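Local coordinates for capsid protein (Infectious hypodermal and hematopoietic necrosis virus, PDB 3N7X), which builds the icosahedral shell of a shrimp-infecting parvovirus from sixty copies of a beta-barrel subunit that also binds calcium, at residues 50-55 against 287-292; 117-122 against 208-213. One frame throughout, in Å; residues are numbered along the deposited sequence.

Contact 1. Residues 50-55 against 287-292. With CA (calcium ion), chain B.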
loop_
_atom_site.group_PDB
_atom_site.type_symbol
_atom_site.label_atom_id
_atom_site.label_comp_id
_atom_site.label_asym_id
_atom_site.label_seq_id
_atom_site.Cartn_x
_atom_site.Cartn_y
_atom_site.Cartn_z
ATOM N N PHE A 50 -50.090 -46.550 -60.078
ATOM C CA PHE A 50 -50.942 -47.720 -60.240
ATOM C C PHE A 50 -50.793 -48.573 -58.995
ATOM O O PHE A 50 -49.676 -48.780 -58.512
ATOM C CB PHE A 50 -50.509 -48.516 -61.469
ATOM C CG PHE A 50 -50.781 -47.815 -62.764
ATOM C CD1 PHE A 50 -51.948 -48.078 -63.479
ATOM C CD2 PHE A 50 -49.896 -46.853 -63.249
ATOM C CE1 PHE A 50 -52.234 -47.393 -64.661
ATOM C CE2 PHE A 50 -50.171 -46.162 -64.429
ATOM C CZ PHE A 50 -51.346 -46.433 -65.136
ATOM N N GLN A 51 -51.915 -49.060 -58.471
ATOM C CA GLN A 51 -51.899 -49.888 -57.268
ATOM C C GLN A 51 -52.953 -50.973 -57.366
ATOM O O GLN A 51 -54.039 -50.734 -57.890
ATOM C CB GLN A 51 -52.189 -49.033 -56.032
ATOM C CG GLN A 51 -51.254 -47.857 -55.852
ATOM C CD GLN A 51 -51.766 -46.845 -54.844
ATOM O OE1 GLN A 51 -52.913 -46.403 -54.918
ATOM N NE2 GLN A 51 -50.910 -46.460 -53.902
ATOM N N THR A 52 -52.633 -52.164 -56.863
ATOM C CA THR A 52 -53.579 -53.272 -56.873
ATOM C C THR A 52 -53.149 -54.361 -55.888
ATOM O O THR A 52 -52.027 -54.336 -55.382
ATOM C CB THR A 52 -53.718 -53.890 -58.286
ATOM O OG1 THR A 52 -54.860 -54.759 -58.316
ATOM C CG2 THR A 52 -52.468 -54.693 -58.655
ATOM N N ARG A 53 -54.044 -55.309 -55.616
ATOM C CA ARG A 53 -53.745 -56.404 -54.697
ATOM C C ARG A 53 -54.202 -57.720 -55.325
ATOM O O ARG A 53 -55.226 -57.760 -56.002
ATOM C CB ARG A 53 -54.462 -56.195 -53.363
ATOM C CG ARG A 53 -54.440 -54.766 -52.832
ATOM C CD ARG A 53 -55.028 -54.734 -51.428
ATOM N NE ARG A 53 -55.364 -53.392 -50.967
ATOM C CZ ARG A 53 -56.503 -52.764 -51.251
ATOM N NH1 ARG A 53 -57.421 -53.354 -52.001
ATOM N NH2 ARG A 53 -56.731 -51.549 -50.764
ATOM N N ARG A 54 -53.458 -58.796 -55.088
ATOM C CA ARG A 54 -53.797 -60.096 -55.663
ATOM C C ARG A 54 -53.520 -61.259 -54.719
ATOM O O ARG A 54 -52.826 -61.099 -53.710
ATOM C CB ARG A 54 -53.000 -60.300 -56.952
ATOM C CG ARG A 54 -53.327 -59.265 -57.995
ATOM C CD ARG A 54 -52.396 -59.272 -59.182
ATOM N NE ARG A 54 -52.853 -58.268 -60.140
ATOM C CZ ARG A 54 -52.123 -57.771 -61.136
ATOM N NH1 ARG A 54 -50.874 -58.181 -61.328
ATOM N NH2 ARG A 54 -52.643 -56.842 -61.927
ATOM N N TYR A 55 -54.082 -62.424 -55.043
ATOM C CA TYR A 55 -53.853 -63.633 -54.257
ATOM C C TYR A 55 -53.032 -64.567 -55.133
ATOM O O TYR A 55 -53.359 -64.762 -56.311
ATOM C CB TYR A 55 -55.146 -64.383 -53.925
ATOM C CG TYR A 55 -56.160 -63.679 -53.059
ATOM C CD1 TYR A 55 -55.790 -63.034 -51.880
ATOM C CD2 TYR A 55 -57.514 -63.720 -53.391
ATOM C CE1 TYR A 55 -56.750 -62.446 -51.054
ATOM C CE2 TYR A 55 -58.477 -63.141 -52.575
ATOM C CZ TYR A 55 -58.094 -62.507 -51.409
ATOM O OH TYR A 55 -59.062 -61.943 -50.609
ATOM N N ALA A 287 -50.432 -60.323 -52.532
ATOM C CA ALA A 287 -49.370 -59.604 -53.213
ATOM C C ALA A 287 -49.849 -58.218 -53.609
ATOM O O ALA A 287 -50.790 -58.079 -54.391
ATOM C CB ALA A 287 -48.921 -60.383 -54.442
ATOM N N ASP A 288 -49.205 -57.196 -53.060
ATOM C CA ASP A 288 -49.572 -55.822 -53.366
ATOM C C ASP A 288 -48.593 -55.253 -54.388
ATOM O O ASP A 288 -47.375 -55.346 -54.218
ATOM C CB ASP A 288 -49.592 -54.986 -52.080
ATOM C CG ASP A 288 -50.618 -55.500 -51.062
ATOM O OD1 ASP A 288 -51.597 -56.170 -51.476
ATOM O OD2 ASP A 288 -50.455 -55.226 -49.849
ATOM N N PHE A 289 -49.144 -54.680 -55.457
ATOM C CA PHE A 289 -48.359 -54.121 -56.554
ATOM C C PHE A 289 -48.497 -52.622 -56.682
ATOM O O PHE A 289 -49.542 -52.055 -56.362
ATOM C CB PHE A 289 -48.811 -54.713 -57.890
ATOM C CG PHE A 289 -48.510 -56.170 -58.053
ATOM C CD1 PHE A 289 -47.489 -56.587 -58.904
ATOM C CD2 PHE A 289 -49.264 -57.132 -57.385
ATOM C CE1 PHE A 289 -47.225 -57.947 -59.092
ATOM C CE2 PHE A 289 -49.009 -58.491 -57.563
ATOM C CZ PHE A 289 -47.987 -58.901 -58.419
ATOM N N PHE A 290 -47.448 -51.984 -57.191
ATOM C CA PHE A 290 -47.479 -50.549 -57.420
ATOM C C PHE A 290 -46.489 -50.186 -58.525
ATOM O O PHE A 290 -45.464 -50.851 -58.706
ATOM C CB PHE A 290 -47.114 -49.770 -56.150
ATOM C CG PHE A 290 -45.646 -49.762 -55.852
ATOM C CD1 PHE A 290 -45.054 -50.820 -55.159
ATOM C CD2 PHE A 290 -44.836 -48.733 -56.331
ATOM C CE1 PHE A 290 -43.673 -50.856 -54.950
ATOM C CE2 PHE A 290 -43.453 -48.759 -56.129
ATOM C CZ PHE A 290 -42.872 -49.825 -55.437
ATOM N N LEU A 291 -46.811 -49.128 -59.261
ATOM C CA LEU A 291 -45.949 -48.638 -60.320
ATOM C C LEU A 291 -46.164 -47.139 -60.467
ATOM O O LEU A 291 -47.303 -46.660 -60.476
ATOM C CB LEU A 291 -46.246 -49.347 -61.640
ATOM C CG LEU A 291 -45.396 -48.858 -62.822
ATOM C CD1 LEU A 291 -45.181 -49.991 -63.812
ATOM C CD2 LEU A 291 -46.072 -47.662 -63.491
ATOM N N HIS A 292 -45.060 -46.402 -60.557
ATOM C CA HIS A 292 -45.106 -44.954 -60.713
ATOM C C HIS A 292 -44.779 -44.617 -62.158
ATOM O O HIS A 292 -43.655 -44.821 -62.623
ATOM C CB HIS A 292 -44.110 -44.270 -59.770
ATOM C CG HIS A 292 -44.413 -44.484 -58.318
ATOM N ND1 HIS A 292 -45.635 -44.168 -57.757
ATOM C CD2 HIS A 292 -43.660 -44.996 -57.314
ATOM C CE1 HIS A 292 -45.621 -44.476 -56.471
ATOM N NE2 HIS A 292 -44.436 -44.981 -56.177
HETATM CA CA CA B . -54.829 -65.108 -58.199
HETATM O O HOH W 1 -55.949 -66.622 -56.690
HETATM O O HOH W 2 -53.738 -67.224 -58.184
HETATM O O HOH W 3 -54.450 -62.841 -58.934
#

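Contact 2. Residues 117-122 against 208-213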
loop_
_atom_site.group_PDB
_atom_site.type_symbol
_atom_site.label_atom_id
_atom_site.label_comp_id
_atom_site.label_asym_id
_atom_site.label_seq_id
_atom_site.Cartn_x
_atom_site.Cartn_y
_atom_site.Cartn_z
ATOM N N GLY A 117 -42.988 -52.334 -58.059
ATOM C CA GLY A 117 -42.639 -53.465 -57.226
ATOM C C GLY A 117 -43.805 -54.197 -56.601
ATOM O O GLY A 117 -44.973 -53.882 -56.846
ATOM N N VAL A 118 -43.469 -55.184 -55.778
ATOM C CA VAL A 118 -44.456 -55.998 -55.097
ATOM C C VAL A 118 -44.013 -56.305 -53.692
ATOM O O VAL A 118 -42.820 -56.269 -53.370
ATOM C CB VAL A 118 -44.638 -57.357 -55.787
ATOM C CG1 VAL A 118 -45.846 -58.087 -55.216
ATOM C CG2 VAL A 118 -44.797 -57.152 -57.257
ATOM N N VAL A 119 -44.994 -56.615 -52.863
ATOM C CA VAL A 119 -44.747 -57.005 -51.494
ATOM C C VAL A 119 -45.671 -58.181 -51.262
ATOM O O VAL A 119 -46.887 -58.049 -51.391
ATOM C CB VAL A 119 -45.113 -55.904 -50.482
ATOM C CG1 VAL A 119 -44.794 -56.382 -49.074
ATOM C CG2 VAL A 119 -44.348 -54.643 -50.783
ATOM N N MET A 120 -45.103 -59.338 -50.957
ATOM C CA MET A 120 -45.926 -60.502 -50.680
ATOM C C MET A 120 -45.946 -60.649 -49.171
ATOM O O MET A 120 -44.914 -60.488 -48.515
ATOM C CB MET A 120 -45.337 -61.753 -51.323
ATOM C CG MET A 120 -45.307 -61.703 -52.841
ATOM S SD MET A 120 -44.819 -63.283 -53.575
ATOM C CE MET A 120 -43.067 -63.374 -53.117
ATOM N N HIS A 121 -47.121 -60.933 -48.618
ATOM C CA HIS A 121 -47.246 -61.084 -47.181
ATOM C C HIS A 121 -48.434 -61.958 -46.817
ATOM O O HIS A 121 -49.112 -62.496 -47.690
ATOM C CB HIS A 121 -47.409 -59.708 -46.517
ATOM C CG HIS A 121 -48.652 -58.973 -46.930
ATOM N ND1 HIS A 121 -48.704 -58.153 -48.037
ATOM C CD2 HIS A 121 -49.891 -58.937 -46.379
ATOM C CE1 HIS A 121 -49.920 -57.641 -48.150
ATOM N NE2 HIS A 121 -50.658 -58.102 -47.157
ATOM N N SER A 122 -48.663 -62.101 -45.514
ATOM C CA SER A 122 -49.788 -62.865 -44.998
ATOM C C SER A 122 -49.892 -64.290 -45.528
ATOM O O SER A 122 -50.983 -64.754 -45.863
ATOM C CB SER A 122 -51.083 -62.118 -45.310
ATOM O OG SER A 122 -51.061 -60.828 -44.734
ATOM N N ARG A 208 -42.735 -60.541 -44.786
ATOM C CA ARG A 208 -43.125 -59.589 -45.818
ATOM C C ARG A 208 -41.938 -59.640 -46.770
ATOM O O ARG A 208 -40.797 -59.484 -46.343
ATOM C CB ARG A 208 -43.280 -58.172 -45.267
ATOM C CG ARG A 208 -44.501 -57.958 -44.399
ATOM C CD ARG A 208 -44.643 -56.494 -44.014
ATOM N NE ARG A 208 -45.021 -55.659 -45.150
ATOM C CZ ARG A 208 -46.269 -55.517 -45.598
ATOM N NH1 ARG A 208 -47.276 -56.159 -45.009
ATOM N NH2 ARG A 208 -46.512 -54.720 -46.629
ATOM N N LYS A 209 -42.198 -59.897 -48.046
ATOM C CA LYS A 209 -41.128 -59.970 -49.032
ATOM C C LYS A 209 -41.369 -58.918 -50.091
ATOM O O LYS A 209 -42.322 -59.003 -50.870
ATOM C CB LYS A 209 -41.081 -61.359 -49.665
ATOM C CG LYS A 209 -40.776 -62.473 -48.672
ATOM C CD LYS A 209 -39.415 -62.274 -48.016
ATOM C CE LYS A 209 -39.074 -63.443 -47.101
ATOM N NZ LYS A 209 -37.727 -63.311 -46.472
ATOM N N ALA A 210 -40.501 -57.917 -50.111
ATOM C CA ALA A 210 -40.635 -56.826 -51.059
ATOM C C ALA A 210 -39.556 -56.835 -52.124
ATOM O O ALA A 210 -38.371 -56.996 -51.827
ATOM C CB ALA A 210 -40.620 -55.503 -50.318
ATOM N N TYR A 211 -39.982 -56.662 -53.370
ATOM C CA TYR A 211 -39.066 -56.632 -54.497
ATOM C C TYR A 211 -39.478 -55.450 -55.344
ATOM O O TYR A 211 -40.662 -55.266 -55.634
ATOM C CB TYR A 211 -39.174 -57.931 -55.294
ATOM C CG TYR A 211 -38.913 -59.149 -54.439
ATOM C CD1 TYR A 211 -37.612 -59.501 -54.065
ATOM C CD2 TYR A 211 -39.971 -59.908 -53.934
ATOM C CE1 TYR A 211 -37.375 -60.576 -53.202
ATOM C CE2 TYR A 211 -39.745 -60.982 -53.072
ATOM C CZ TYR A 211 -38.447 -61.309 -52.709
ATOM O OH TYR A 211 -38.233 -62.355 -51.840
ATOM N N THR A 212 -38.505 -54.630 -55.718
ATOM C CA THR A 212 -38.805 -53.460 -56.525
ATOM C C THR A 212 -37.838 -53.333 -57.686
ATOM O O THR A 212 -36.818 -54.017 -57.751
ATOM C CB THR A 212 -38.721 -52.162 -55.693
ATOM O OG1 THR A 212 -37.360 -51.926 -55.332
ATOM C CG2 THR A 212 -39.552 -52.275 -54.429
ATOM N N ILE A 213 -38.176 -52.448 -58.610
ATOM C CA ILE A 213 -37.337 -52.201 -59.760
ATOM C C ILE A 213 -37.433 -50.719 -60.081
ATOM O O ILE A 213 -38.505 -50.123 -59.987
ATOM C CB ILE A 213 -37.801 -53.033 -60.972
ATOM C CG1 ILE A 213 -36.953 -52.685 -62.196
ATOM C CG2 ILE A 213 -39.276 -52.779 -61.249
ATOM C CD1 ILE A 213 -37.182 -53.609 -63.374
#

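Contact 1. Residues 50-55 against 287-292
The carbonyl oxygen of Ala287 is gripped twice from the facing strand: Arg54 N donates to Ala287 O over 2.8 Å, and the CA-H of Arg53 approaches the same oxygen, with Arg53 CA 3.4 Å from Ala287 O. The return bond, Ala287 N to Arg54 O, is also 2.8 Å. Similar pairs of bonds join Thr52 with Phe289 and Phe50 with Leu291, so three hydrogen-bonded pairs run along antiparallel strands 50-55 and 287-292.

On the face carrying Thr52, Arg54 and Phe289, the evidence for a cation-pi contact is direct: Arg54 CZ stands 4.8 Å from the centroid of the Phe289 ring and 13° off its normal. The guanidinium does not lie flat there, because its plane is turned 46° from the ring, and NH1 is the nitrogen over the centre. An extended chain from CG to NE brings Arg54 CD to 3.8 Å from Phe289 CE2 on the way. Beside them Thr52 CG2 meets Phe289 CB at 3.7 Å and overlies the rim of the guanidinium.

On the other face, Asp288 OD1 touches the aliphatic part of Arg53, 3.4 Å from Arg53 CB, but Arg53 NE is 4.7 Å from Asp288 OD1, too far for a salt bridge. Asp288 OD1 accepts from Gln286 instead. Arg53 bonds carbonyls of Ile194 and Phe197 of a neighbouring subunit and, through NE, Leu38 O of another neighbouring subunit, whose Leu38 N donates to Asp288 OD2.

Tyr55 O, three waters, Gln176 O and Glu191 of the first neighbour bind the calcium ion. Backbone bonds thus fix the register, Arg54 NH2 is held within the chain by Leu81 O, Arg53 and Asp288 OD2 serve subunit interfaces, and the calcium joins Tyr55 of this strand to a neighbouring subunit.

Contact 2. Residues 117-122 against 208-213
Strands 117-122 and 208-213 run antiparallel, with axes 4.5 Å apart at closest approach and N-to-C directions at 172°. Two hydrogen-bonded pairs set the register, Val118 with Tyr211 and Met120 with Lys209; in the first, Val118 N reaches Tyr211 O over 2.8 Å, nearly straight on to the carbonyl. At one end the backbones draw close, Gly117 CA lying 3.9 Å from Thr212 CA, and glycine brings no side chain into that gap.

The Arg208 guanidinium stacks over the His121 ring, planes 24° apart and centres 4.7 Å apart, with NH1 above one face of the imidazole and offset toward the rim. A bend at chi3 (70°) turns the group back over the neighbouring strand, where Arg208 NH2 also rests 3.4 Å from Val119 CG1. The other branch of this valine packs on the small side chain beside it, Val119 CG2 lying 3.9 Å from Ala210 CB. Arg208 NH1 additionally donates to the carbonyls of Arg36 and Pro34 of a neighbouring subunit, which ties the stack to an interface.

On the face of Val118, Met120 and Tyr211, the methionine methyl comes to the edge of the phenol ring, Met120 CE standing 4.1 Å from Tyr211 CE2. On this side Tyr211 OH hydrogen-bonds Glu201 OE2 of the same chain, and the Lys209 ammonium, NZ, makes a salt bridge to Glu201 OE1.

The strand order 45-59, 281-296, 111-131, 208-214 is consistent with the BIDG sheet of the viral jelly roll, in which this pair would be D and G.

Contacts 1 and 2 are adjoining strips of one sheet, with centres 10 Å apart. Strand 287-292 is the shared neighbour: it pairs with 50-55 on one side and with 117-122 on the other, where Phe290 O and Gly117 N, and Asp288 N and Val119 O, are each 3.0 Å apart, probable hydrogen bonds. In order across the sheet come 50-55, 287-292, 117-122 and 208-213. Phe289 packs on Val118, so the cation-pi face of contact 1 continues into contact 2. Contact 1 holds a calcium ligand, whereas contact 2 lies away from that site, the side chain of Met120 being about 11 Å from the ion. Both contacts reach the same two neighbouring subunits.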